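Glycoside Hydrolase (Bacteroides uniformis, PDB 5T9X) probably hydrolyses agarose, as a family 16 glycoside hydrolase in the agarose-degrading pathway of a human gut symbiont. Local coordinates at residues Phe48-Asp53 / Trp67-Gln72; Asp199-Asp204 / Tyr210-Ile215; Ile299-Glu304 / Asp332-Tyr337. All coordinates share one frame; numbering follows the deposited sequence.

Contact 1 of 3, residues Phe48-Asp53 / Trp67-Gln72. With NA (sodium ion), chain D.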
loop_
_atom_site.group_PDB
_atom_site.type_symbol
_atom_site.label_atom_id
_atom_site.label_comp_id
_atom_site.label_asym_id
_atom_site.label_seq_id
_atom_site.Cartn_x
_atom_site.Cartn_y
_atom_site.Cartn_z
ATOM N N PHE A 48 1.803 -21.551 -18.413
ATOM C CA PHE A 48 2.064 -20.779 -17.184
ATOM C C PHE A 48 3.562 -20.747 -16.897
ATOM O O PHE A 48 4.189 -21.793 -16.912
ATOM C CB PHE A 48 1.343 -21.422 -15.976
ATOM C CG PHE A 48 -0.165 -21.321 -16.010
ATOM C CD1 PHE A 48 -0.869 -20.806 -17.130
ATOM C CD2 PHE A 48 -0.889 -21.772 -14.931
ATOM C CE1 PHE A 48 -2.246 -20.733 -17.143
ATOM C CE2 PHE A 48 -2.272 -21.702 -14.936
ATOM C CZ PHE A 48 -2.952 -21.188 -16.048
ATOM N N GLU A 49 4.121 -19.557 -16.664
ATOM C CA GLU A 49 5.525 -19.398 -16.219
ATOM C C GLU A 49 5.674 -19.000 -14.746
ATOM O O GLU A 49 6.650 -19.402 -14.104
ATOM C CB GLU A 49 6.270 -18.395 -17.097
ATOM C CG GLU A 49 6.259 -18.776 -18.573
ATOM C CD GLU A 49 7.216 -17.953 -19.428
ATOM O OE1 GLU A 49 7.996 -17.128 -18.889
ATOM O OE2 GLU A 49 7.195 -18.153 -20.660
ATOM N N TYR A 50 4.727 -18.227 -14.210
ATOM C CA TYR A 50 4.813 -17.759 -12.824
ATOM C C TYR A 50 3.602 -18.190 -11.995
ATOM O O TYR A 50 2.548 -18.486 -12.547
ATOM C CB TYR A 50 4.966 -16.229 -12.819
ATOM C CG TYR A 50 6.125 -15.702 -13.675
ATOM C CD1 TYR A 50 7.403 -15.558 -13.130
ATOM C CD2 TYR A 50 5.939 -15.341 -15.018
ATOM C CE1 TYR A 50 8.466 -15.083 -13.883
ATOM C CE2 TYR A 50 7.003 -14.877 -15.781
ATOM C CZ TYR A 50 8.270 -14.744 -15.199
ATOM O OH TYR A 50 9.360 -14.267 -15.921
ATOM N N GLU A 51 3.777 -18.238 -10.670
ATOM C CA GLU A 51 2.693 -18.391 -9.659
ATOM C C GLU A 51 1.396 -17.756 -10.125
ATOM O O GLU A 51 0.320 -18.375 -10.100
ATOM C CB GLU A 51 3.074 -17.651 -8.357
ATOM C CG GLU A 51 3.931 -18.413 -7.363
ATOM C CD GLU A 51 4.139 -17.666 -6.042
ATOM O OE1 GLU A 51 4.013 -16.423 -5.992
ATOM O OE2 GLU A 51 4.473 -18.306 -5.010
ATOM N N TRP A 52 1.530 -16.490 -10.543
ATOM C CA TRP A 52 0.387 -15.634 -10.876
ATOM C C TRP A 52 -0.339 -15.853 -12.204
ATOM O O TRP A 52 -1.388 -15.237 -12.435
ATOM C CB TRP A 52 0.790 -14.160 -10.783
ATOM C CG TRP A 52 1.896 -13.724 -11.669
ATOM C CD1 TRP A 52 1.915 -13.706 -13.011
ATOM C CD2 TRP A 52 3.129 -13.174 -11.238
ATOM N NE1 TRP A 52 3.104 -13.191 -13.454
ATOM C CE2 TRP A 52 3.869 -12.867 -12.374
ATOM C CE3 TRP A 52 3.684 -12.932 -9.991
ATOM C CZ2 TRP A 52 5.133 -12.329 -12.311
ATOM C CZ3 TRP A 52 4.956 -12.393 -9.928
ATOM C CH2 TRP A 52 5.662 -12.100 -11.083
ATOM N N ASP A 53 0.205 -16.692 -13.075
ATOM C CA ASP A 53 -0.390 -16.889 -14.385
ATOM C C ASP A 53 -1.733 -17.622 -14.320
ATOM O O ASP A 53 -2.515 -17.525 -15.245
ATOM C CB ASP A 53 0.600 -17.581 -15.337
ATOM C CG ASP A 53 1.669 -16.624 -15.886
ATOM O OD1 ASP A 53 1.397 -15.400 -16.006
ATOM O OD2 ASP A 53 2.779 -17.106 -16.227
ATOM N N TRP A 67 0.165 -7.096 -23.094
ATOM C CA TRP A 67 0.787 -6.789 -21.819
ATOM C C TRP A 67 2.180 -7.363 -21.781
ATOM O O TRP A 67 2.358 -8.461 -22.204
ATOM C CB TRP A 67 -0.022 -7.402 -20.680
ATOM C CG TRP A 67 -1.319 -6.737 -20.492
ATOM C CD1 TRP A 67 -2.553 -7.247 -20.754
ATOM C CD2 TRP A 67 -1.518 -5.423 -19.996
ATOM N NE1 TRP A 67 -3.521 -6.321 -20.454
ATOM C CE2 TRP A 67 -2.911 -5.186 -19.993
ATOM C CE3 TRP A 67 -0.651 -4.406 -19.573
ATOM C CZ2 TRP A 67 -3.461 -3.977 -19.576
ATOM C CZ3 TRP A 67 -1.196 -3.211 -19.132
ATOM C CH2 TRP A 67 -2.593 -3.007 -19.133
ATOM N N GLU A 68 3.148 -6.627 -21.244
ATOM C CA GLU A 68 4.494 -7.100 -21.079
ATOM C C GLU A 68 4.886 -6.997 -19.595
ATOM O O GLU A 68 4.880 -5.924 -18.997
ATOM C CB GLU A 68 5.429 -6.281 -21.958
ATOM C CG GLU A 68 6.914 -6.500 -21.735
ATOM C CD GLU A 68 7.751 -5.533 -22.562
ATOM O OE1 GLU A 68 7.915 -5.800 -23.794
ATOM O OE2 GLU A 68 8.237 -4.501 -21.990
ATOM N N LEU A 69 5.259 -8.134 -19.024
ATOM C CA LEU A 69 5.687 -8.194 -17.651
ATOM C C LEU A 69 6.966 -7.382 -17.485
ATOM O O LEU A 69 7.848 -7.465 -18.318
ATOM C CB LEU A 69 5.937 -9.642 -17.272
ATOM C CG LEU A 69 6.293 -9.885 -15.817
ATOM C CD1 LEU A 69 5.089 -9.647 -14.900
ATOM C CD2 LEU A 69 6.826 -11.298 -15.689
ATOM N N GLN A 70 7.054 -6.603 -16.414
ATOM C CA GLN A 70 8.203 -5.759 -16.155
ATOM C C GLN A 70 9.072 -6.455 -15.140
ATOM O O GLN A 70 8.560 -7.172 -14.294
ATOM C CB GLN A 70 7.738 -4.405 -15.610
ATOM C CG GLN A 70 6.796 -3.641 -16.524
ATOM C CD GLN A 70 7.459 -3.249 -17.839
ATOM O OE1 GLN A 70 8.311 -2.377 -17.870
ATOM N NE2 GLN A 70 7.065 -3.887 -18.917
ATOM N N SER A 71 10.379 -6.214 -15.182
ATOM C CA SER A 71 11.289 -6.966 -14.303
ATOM C C SER A 71 11.262 -6.545 -12.847
ATOM O O SER A 71 11.772 -7.293 -11.996
ATOM C CB SER A 71 12.731 -6.987 -14.826
ATOM O OG SER A 71 13.229 -5.693 -14.994
ATOM N N GLN A 72 10.639 -5.408 -12.542
ATOM C CA GLN A 72 10.401 -5.034 -11.128
ATOM C C GLN A 72 9.434 -5.986 -10.394
ATOM O O GLN A 72 9.494 -6.059 -9.173
ATOM C CB GLN A 72 9.878 -3.600 -11.023
ATOM C CG GLN A 72 9.541 -3.127 -9.625
ATOM C CD GLN A 72 10.772 -3.029 -8.775
ATOM O OE1 GLN A 72 11.658 -2.238 -9.074
ATOM N NE2 GLN A 72 10.847 -3.826 -7.708
HETATM NA NA NA D . 5.190 -15.923 -3.660
#
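Leu69 fits its two methyls against two aromatic rings of the 48-53 loop. Leu69 CD2 lies 3.6 Å from Tyr50 CE2, meeting that ring obliquely. Leu69 CD1 lies 3.7 Å from Trp52 CZ2, and CD2 also sits in the indole plane at the edge of Trp52. The fork reaches both rings because Leu69 carries its CG anti to the backbone N (chi1 -175°). The rings support one another: Trp52 CZ2 lies above the Tyr50 ring near its rim, and Tyr50 CB covers one face of the indole. An alanine at Tyr50 keeps the CB over the indole but removes the phenol ring, which would probably leave Leu69 CD2 with only the edge of Trp52 and open a gap beside Trp52 CZ2. Within the loop, Asp53 OD2 accepts from Glu49 N at 2.8 Å and from Tyr50 N at 3.0 Å, the latter from above the carboxylate plane. Trp52 also meets Trp333 edge-to-face. Glu51 chelates the sodium ion through OE1 (2.7 Å) and OE2 (2.8 Å), in a site completed by Asp75, Asn77, Gly118 and Asp332. The chemistry is thus divided: apolar contact seats the loop on strand 65-69, while the sodium ion holds the loop's own Glu51 carboxylate.

Contact 2 of 3, residues Asp199-Asp204 / Tyr210-Ile215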
loop_
_atom_site.group_PDB
_atom_site.type_symbol
_atom_site.label_atom_id
_atom_site.label_comp_id
_atom_site.label_asym_id
_atom_site.label_seq_id
_atom_site.Cartn_x
_atom_site.Cartn_y
_atom_site.Cartn_z
ATOM N N ASP A 199 -10.538 -6.374 14.139
ATOM C CA ASP A 199 -11.921 -6.101 14.572
ATOM C C ASP A 199 -12.017 -4.919 15.494
ATOM O O ASP A 199 -13.083 -4.351 15.613
ATOM C CB ASP A 199 -12.570 -7.289 15.276
ATOM C CG ASP A 199 -12.845 -8.454 14.328
ATOM O OD1 ASP A 199 -13.299 -8.220 13.171
ATOM O OD2 ASP A 199 -12.581 -9.618 14.721
ATOM N N ARG A 200 -10.931 -4.540 16.163
ATOM C CA ARG A 200 -10.974 -3.328 16.982
ATOM C C ARG A 200 -11.070 -2.074 16.082
ATOM O O ARG A 200 -10.144 -1.748 15.326
ATOM C CB ARG A 200 -9.794 -3.275 17.951
ATOM C CG ARG A 200 -9.926 -2.168 18.998
ATOM C CD ARG A 200 -9.142 -2.470 20.276
ATOM N NE ARG A 200 -7.691 -2.507 20.052
ATOM C CZ ARG A 200 -6.904 -1.434 19.956
ATOM N NH1 ARG A 200 -5.596 -1.579 19.749
ATOM N NH2 ARG A 200 -7.408 -0.206 20.044
ATOM N N VAL A 201 -12.209 -1.391 16.155
ATOM C CA VAL A 201 -12.481 -0.220 15.297
ATOM C C VAL A 201 -13.046 0.988 16.037
ATOM O O VAL A 201 -13.524 1.945 15.413
ATOM C CB VAL A 201 -13.470 -0.596 14.170
ATOM C CG1 VAL A 201 -12.859 -1.642 13.250
ATOM C CG2 VAL A 201 -14.787 -1.120 14.740
ATOM N N VAL A 202 -13.020 0.942 17.363
ATOM C CA VAL A 202 -13.661 1.977 18.149
ATOM C C VAL A 202 -12.541 2.748 18.782
ATOM O O VAL A 202 -11.642 2.159 19.396
ATOM C CB VAL A 202 -14.612 1.417 19.235
ATOM C CG1 VAL A 202 -15.507 2.537 19.772
ATOM C CG2 VAL A 202 -15.495 0.297 18.676
ATOM N N GLY A 203 -12.590 4.069 18.608
ATOM C CA GLY A 203 -11.667 4.977 19.282
ATOM C C GLY A 203 -12.020 5.138 20.743
ATOM O O GLY A 203 -12.873 4.422 21.259
ATOM N N ASP A 204 -11.397 6.102 21.412
ATOM C CA ASP A 204 -11.610 6.254 22.853
ATOM C C ASP A 204 -12.283 7.561 23.396
ATOM O O ASP A 204 -12.333 7.693 24.615
ATOM C CB ASP A 204 -10.296 5.888 23.619
ATOM C CG ASP A 204 -9.122 6.899 23.400
ATOM O OD1 ASP A 204 -9.336 8.041 22.917
ATOM O OD2 ASP A 204 -7.963 6.536 23.731
ATOM N N TYR A 210 -13.307 3.098 9.875
ATOM C CA TYR A 210 -13.575 2.093 8.838
ATOM C C TYR A 210 -12.925 0.760 9.240
ATOM O O TYR A 210 -11.785 0.714 9.738
ATOM C CB TYR A 210 -13.111 2.579 7.443
ATOM C CG TYR A 210 -14.038 3.615 6.782
ATOM C CD1 TYR A 210 -15.297 3.251 6.299
ATOM C CD2 TYR A 210 -13.655 4.933 6.624
ATOM C CE1 TYR A 210 -16.140 4.177 5.674
ATOM C CE2 TYR A 210 -14.485 5.867 6.014
ATOM C CZ TYR A 210 -15.732 5.492 5.537
ATOM O OH TYR A 210 -16.582 6.417 4.936
ATOM N N GLY A 211 -13.688 -0.310 9.043
ATOM C CA GLY A 211 -13.359 -1.630 9.583
ATOM C C GLY A 211 -12.739 -2.609 8.598
ATOM O O GLY A 211 -12.341 -2.230 7.498
ATOM N N PRO A 212 -12.678 -3.893 8.988
ATOM C CA PRO A 212 -11.973 -4.911 8.232
ATOM C C PRO A 212 -12.736 -5.467 7.034
ATOM O O PRO A 212 -12.246 -6.394 6.379
ATOM C CB PRO A 212 -11.740 -5.999 9.285
ATOM C CG PRO A 212 -12.923 -5.896 10.183
ATOM C CD PRO A 212 -13.209 -4.426 10.262
ATOM N N ASP A 213 -13.932 -4.936 6.780
ATOM C CA ASP A 213 -14.669 -5.164 5.530
ATOM C C ASP A 213 -14.333 -4.135 4.420
ATOM O O ASP A 213 -14.943 -4.180 3.326
ATOM C CB ASP A 213 -16.187 -5.180 5.798
ATOM C CG ASP A 213 -16.736 -3.822 6.274
ATOM O OD1 ASP A 213 -16.026 -3.037 6.980
ATOM O OD2 ASP A 213 -17.918 -3.546 5.969
ATOM N N ARG A 214 -13.377 -3.233 4.685
ATOM C CA ARG A 214 -13.028 -2.153 3.743
ATOM C C ARG A 214 -11.592 -2.203 3.284
ATOM O O ARG A 214 -10.668 -2.522 4.054
ATOM C CB ARG A 214 -13.236 -0.758 4.347
ATOM C CG ARG A 214 -14.611 -0.494 4.903
ATOM C CD ARG A 214 -15.609 -0.025 3.878
ATOM N NE ARG A 214 -16.882 0.200 4.551
ATOM C CZ ARG A 214 -17.825 1.062 4.174
ATOM N NH1 ARG A 214 -17.693 1.819 3.085
ATOM N NH2 ARG A 214 -18.940 1.166 4.906
ATOM N N ILE A 215 -11.424 -1.825 2.024
ATOM C CA ILE A 215 -10.124 -1.444 1.477
ATOM C C ILE A 215 -10.264 0.001 0.991
ATOM O O ILE A 215 -11.215 0.325 0.300
ATOM C CB ILE A 215 -9.726 -2.332 0.296
ATOM C CG1 ILE A 215 -9.840 -3.809 0.661
ATOM C CG2 ILE A 215 -8.286 -2.032 -0.138
ATOM C CD1 ILE A 215 -9.794 -4.700 -0.563
#
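Val201 and Gly211 make the closest apolar approach here, with Val201 CG1 3.7 Å from Gly211 CA. Gly211, having no side chain, lets the valine methyl come directly against its CA. The same Val201 CG1 lies 4.1 Å from Pro212 CD, the valine crossing the proline ring at about a right angle. CG1 stands anti to the carbonyl carbon (chi1 -64°), which turns it onto the Gly-Pro pair. Asp199 OD1 comes 3.8 Å from Pro212 CG, but its main partner is Arg248, with which it forms a salt bridge. Within 210-215, Tyr210 CE1 lies 3.8 Å above the centre of the Arg214 guanidinium, and the tyrosine ring is itself stacked on Trp238. Backbone bonds do the rest: Arg214 N donates to Gly211 O at 3.2 Å, closing a type I beta turn, while Val201 pairs with Phe209 and Pro212 with Trp247. The whole is a surface contact within the loop that connects strands 188-195 and 215-224, antiparallel neighbours in one sheet, with the type I turn leading into the second strand, an arrangement consistent with the beta-sandwich (jelly-roll) fold of family 16 glycoside hydrolases.

Contact 3 of 3, residues Ile299-Glu304 / Asp332-Tyr337. With NA (sodium ion), chain D.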
loop_
_atom_site.group_PDB
_atom_site.type_symbol
_atom_site.label_atom_id
_atom_site.label_comp_id
_atom_site.label_asym_id
_atom_site.label_seq_id
_atom_site.Cartn_x
_atom_site.Cartn_y
_atom_site.Cartn_z
ATOM N N ILE A 299 7.423 2.233 -5.985
ATOM C CA ILE A 299 6.427 1.396 -5.362
ATOM C C ILE A 299 6.815 1.176 -3.918
ATOM O O ILE A 299 7.978 0.891 -3.605
ATOM C CB ILE A 299 6.267 0.083 -6.111
ATOM C CG1 ILE A 299 5.562 0.350 -7.439
ATOM C CG2 ILE A 299 5.464 -0.920 -5.297
ATOM C CD1 ILE A 299 5.799 -0.754 -8.435
ATOM N N ILE A 300 5.840 1.312 -3.027
ATOM C CA ILE A 300 6.091 1.177 -1.603
ATOM C C ILE A 300 5.158 0.130 -0.984
ATOM O O ILE A 300 3.969 0.085 -1.281
ATOM C CB ILE A 300 5.966 2.539 -0.876
ATOM C CG1 ILE A 300 6.837 3.589 -1.570
ATOM C CG2 ILE A 300 6.397 2.440 0.596
ATOM C CD1 ILE A 300 6.710 4.950 -0.951
ATOM N N ILE A 301 5.721 -0.728 -0.143
ATOM C CA ILE A 301 4.957 -1.702 0.587
ATOM C C ILE A 301 5.348 -1.492 2.033
ATOM O O ILE A 301 6.552 -1.542 2.344
ATOM C CB ILE A 301 5.323 -3.143 0.148
ATOM C CG1 ILE A 301 5.164 -3.315 -1.364
ATOM C CG2 ILE A 301 4.456 -4.166 0.874
ATOM C CD1 ILE A 301 5.707 -4.625 -1.904
ATOM N N ASN A 302 4.378 -1.278 2.923
ATOM C CA ASN A 302 4.722 -1.135 4.339
ATOM C C ASN A 302 3.606 -1.448 5.313
ATOM O O ASN A 302 2.480 -1.749 4.914
ATOM C CB ASN A 302 5.253 0.283 4.577
ATOM C CG ASN A 302 4.179 1.374 4.470
ATOM O OD1 ASN A 302 3.010 1.141 4.673
ATOM N ND2 ASN A 302 4.613 2.598 4.224
ATOM N N MET A 303 3.915 -1.347 6.601
ATOM C CA MET A 303 2.872 -1.063 7.582
ATOM C C MET A 303 3.116 0.276 8.287
ATOM O O MET A 303 4.239 0.755 8.362
ATOM C CB MET A 303 2.739 -2.180 8.592
ATOM C CG MET A 303 2.490 -3.573 8.033
ATOM S SD MET A 303 2.539 -4.862 9.339
ATOM C CE MET A 303 0.913 -4.634 10.018
ATOM N N GLU A 304 2.038 0.867 8.792
ATOM C CA GLU A 304 2.063 2.163 9.465
ATOM C C GLU A 304 1.155 2.106 10.691
ATOM O O GLU A 304 0.046 1.605 10.619
ATOM C CB GLU A 304 1.558 3.280 8.531
ATOM C CG GLU A 304 2.441 3.560 7.325
ATOM C CD GLU A 304 1.897 4.599 6.330
ATOM O OE1 GLU A 304 0.795 5.182 6.555
ATOM O OE2 GLU A 304 2.590 4.823 5.286
ATOM N N ASP A 332 2.505 -12.123 -1.233
ATOM C CA ASP A 332 2.911 -13.359 -1.892
ATOM C C ASP A 332 3.584 -12.999 -3.185
ATOM O O ASP A 332 4.575 -13.608 -3.566
ATOM C CB ASP A 332 1.654 -14.204 -2.151
ATOM C CG ASP A 332 1.939 -15.587 -2.738
ATOM O OD1 ASP A 332 3.121 -16.001 -2.944
ATOM O OD2 ASP A 332 0.922 -16.254 -3.029
ATOM N N TRP A 333 3.010 -12.040 -3.883
ATOM C CA TRP A 333 3.645 -11.488 -5.057
ATOM C C TRP A 333 3.112 -10.114 -5.422
ATOM O O TRP A 333 2.008 -9.683 -4.983
ATOM C CB TRP A 333 3.489 -12.427 -6.267
ATOM C CG TRP A 333 2.126 -12.988 -6.592
ATOM C CD1 TRP A 333 1.731 -14.247 -6.372
ATOM C CD2 TRP A 333 1.034 -12.343 -7.272
ATOM N NE1 TRP A 333 0.459 -14.449 -6.836
ATOM C CE2 TRP A 333 0.008 -13.291 -7.396
ATOM C CE3 TRP A 333 0.817 -11.054 -7.772
ATOM C CZ2 TRP A 333 -1.207 -13.006 -7.994
ATOM C CZ3 TRP A 333 -0.394 -10.767 -8.370
ATOM C CH2 TRP A 333 -1.393 -11.739 -8.476
ATOM N N ILE A 334 3.893 -9.465 -6.278
ATOM C CA ILE A 334 3.516 -8.200 -6.876
ATOM C C ILE A 334 3.984 -8.197 -8.324
ATOM O O ILE A 334 5.157 -8.448 -8.598
ATOM C CB ILE A 334 4.056 -7.001 -6.062
ATOM C CG1 ILE A 334 3.522 -5.700 -6.628
ATOM C CG2 ILE A 334 5.584 -6.956 -6.024
ATOM C CD1 ILE A 334 3.813 -4.528 -5.707
ATOM N N ARG A 335 3.049 -7.934 -9.240
ATOM C CA ARG A 335 3.311 -8.004 -10.670
ATOM C C ARG A 335 2.920 -6.719 -11.360
ATOM O O ARG A 335 1.992 -6.062 -10.934
ATOM C CB ARG A 335 2.580 -9.201 -11.273
ATOM C CG ARG A 335 1.077 -9.098 -11.335
ATOM C CD ARG A 335 0.515 -10.382 -11.892
ATOM N NE ARG A 335 -0.943 -10.384 -11.912
ATOM C CZ ARG A 335 -1.706 -11.177 -12.666
ATOM N NH1 ARG A 335 -1.165 -12.022 -13.545
ATOM N NH2 ARG A 335 -3.042 -11.122 -12.559
ATOM N N ILE A 336 3.628 -6.400 -12.444
ATOM C CA ILE A 336 3.581 -5.105 -13.122
ATOM C C ILE A 336 3.634 -5.356 -14.617
ATOM O O ILE A 336 4.540 -6.045 -15.084
ATOM C CB ILE A 336 4.809 -4.269 -12.740
ATOM C CG1 ILE A 336 4.952 -4.185 -11.222
ATOM C CG2 ILE A 336 4.733 -2.866 -13.303
ATOM C CD1 ILE A 336 6.132 -3.360 -10.790
ATOM N N TYR A 337 2.674 -4.807 -15.366
ATOM C CA TYR A 337 2.596 -4.959 -16.815
ATOM C C TYR A 337 2.419 -3.595 -17.448
ATOM O O TYR A 337 1.723 -2.722 -16.898
ATOM C CB TYR A 337 1.402 -5.828 -17.268
ATOM C CG TYR A 337 1.374 -7.256 -16.747
ATOM C CD1 TYR A 337 1.861 -8.334 -17.515
ATOM C CD2 TYR A 337 0.845 -7.545 -15.483
ATOM C CE1 TYR A 337 1.830 -9.646 -17.033
ATOM C CE2 TYR A 337 0.820 -8.836 -15.003
ATOM C CZ TYR A 337 1.310 -9.872 -15.780
ATOM O OH TYR A 337 1.274 -11.127 -15.281
HETATM NA NA NA D . 5.190 -15.923 -3.660
#
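Ile299 and Ile301 face Ile334 and Ile336 across two strand segments that run nearly antiparallel, at 165°, with axes 11.1 Å apart, a spacing that belongs to stacked sheets rather than to paired strands. Ile299 works with both branches. Its CD1 meets Ile336 CD1 tip to tip at 3.5 Å, whereas its CG2 lies 4.0 Å from Ile334 CD1, the two side chains sliding past each other in opposite directions. Ile334 extends its CG1 anti to the backbone N (chi1 -174°), and the CD1 at its end therefore also approaches Ile301 CD1, at 4.2 Å. All four isoleucines are buried, and the interface is held by apolar packing of methyl groups.

Polar chemistry is kept to other positions of the strands. Asp332 grips the sodium ion twice, through its carbonyl O at 2.4 Å and through OD1 at 2.2 Å; with Trp333 it forms a classic beta bulge opposite Tyr167. Arg335 is bound by a salt bridge to Glu165 and a hydrogen bond to Phe55 O, with a weak bond from its NH1 to Tyr337 OH besides. In segment 299-304, Asn302 ND2 donates to Glu304 OE2 at 3.2 Å, meeting the anti side of the carboxylate somewhat out of its plane.

The arrangement is the core of a beta-sandwich, as in the jelly-roll fold of family 16 glycoside hydrolases. Strand 298-304 lies between strands 140-154 and 176-182 in one sheet; Ile300 points away from segment 332-337, and its side chain touches Trp180 and Cys151. Strand 329-341 belongs to the other sheet, where it pairs antiparallel with strands 65-69, 119-122 and 162-169, the last of these lending Val162 to the packing on Ile336.

The three contacts follow one another along the chain, each closing before the next opens. Contacts 1 and 3 are neighbours, with centres 15 Å apart: strands 65-69 and 329-341 are adjacent in one antiparallel sheet, a probable hydrogen bond joins Gln70 N to Ile336 O, and Glu51 and Asp332 share the sodium ion. The metal therefore ties the N-terminal loop to a strand near the C-terminus. Contact 2 stands apart, its centre 34 Å from that of contact 1, on the opposite side of the chain's centre, and 23 Å from that of contact 3. Contact 3 joins the two sheets; contact 1 packs a loop on strand 65-69 of one, and contact 2 lies in a surface loop joining two strands of the other.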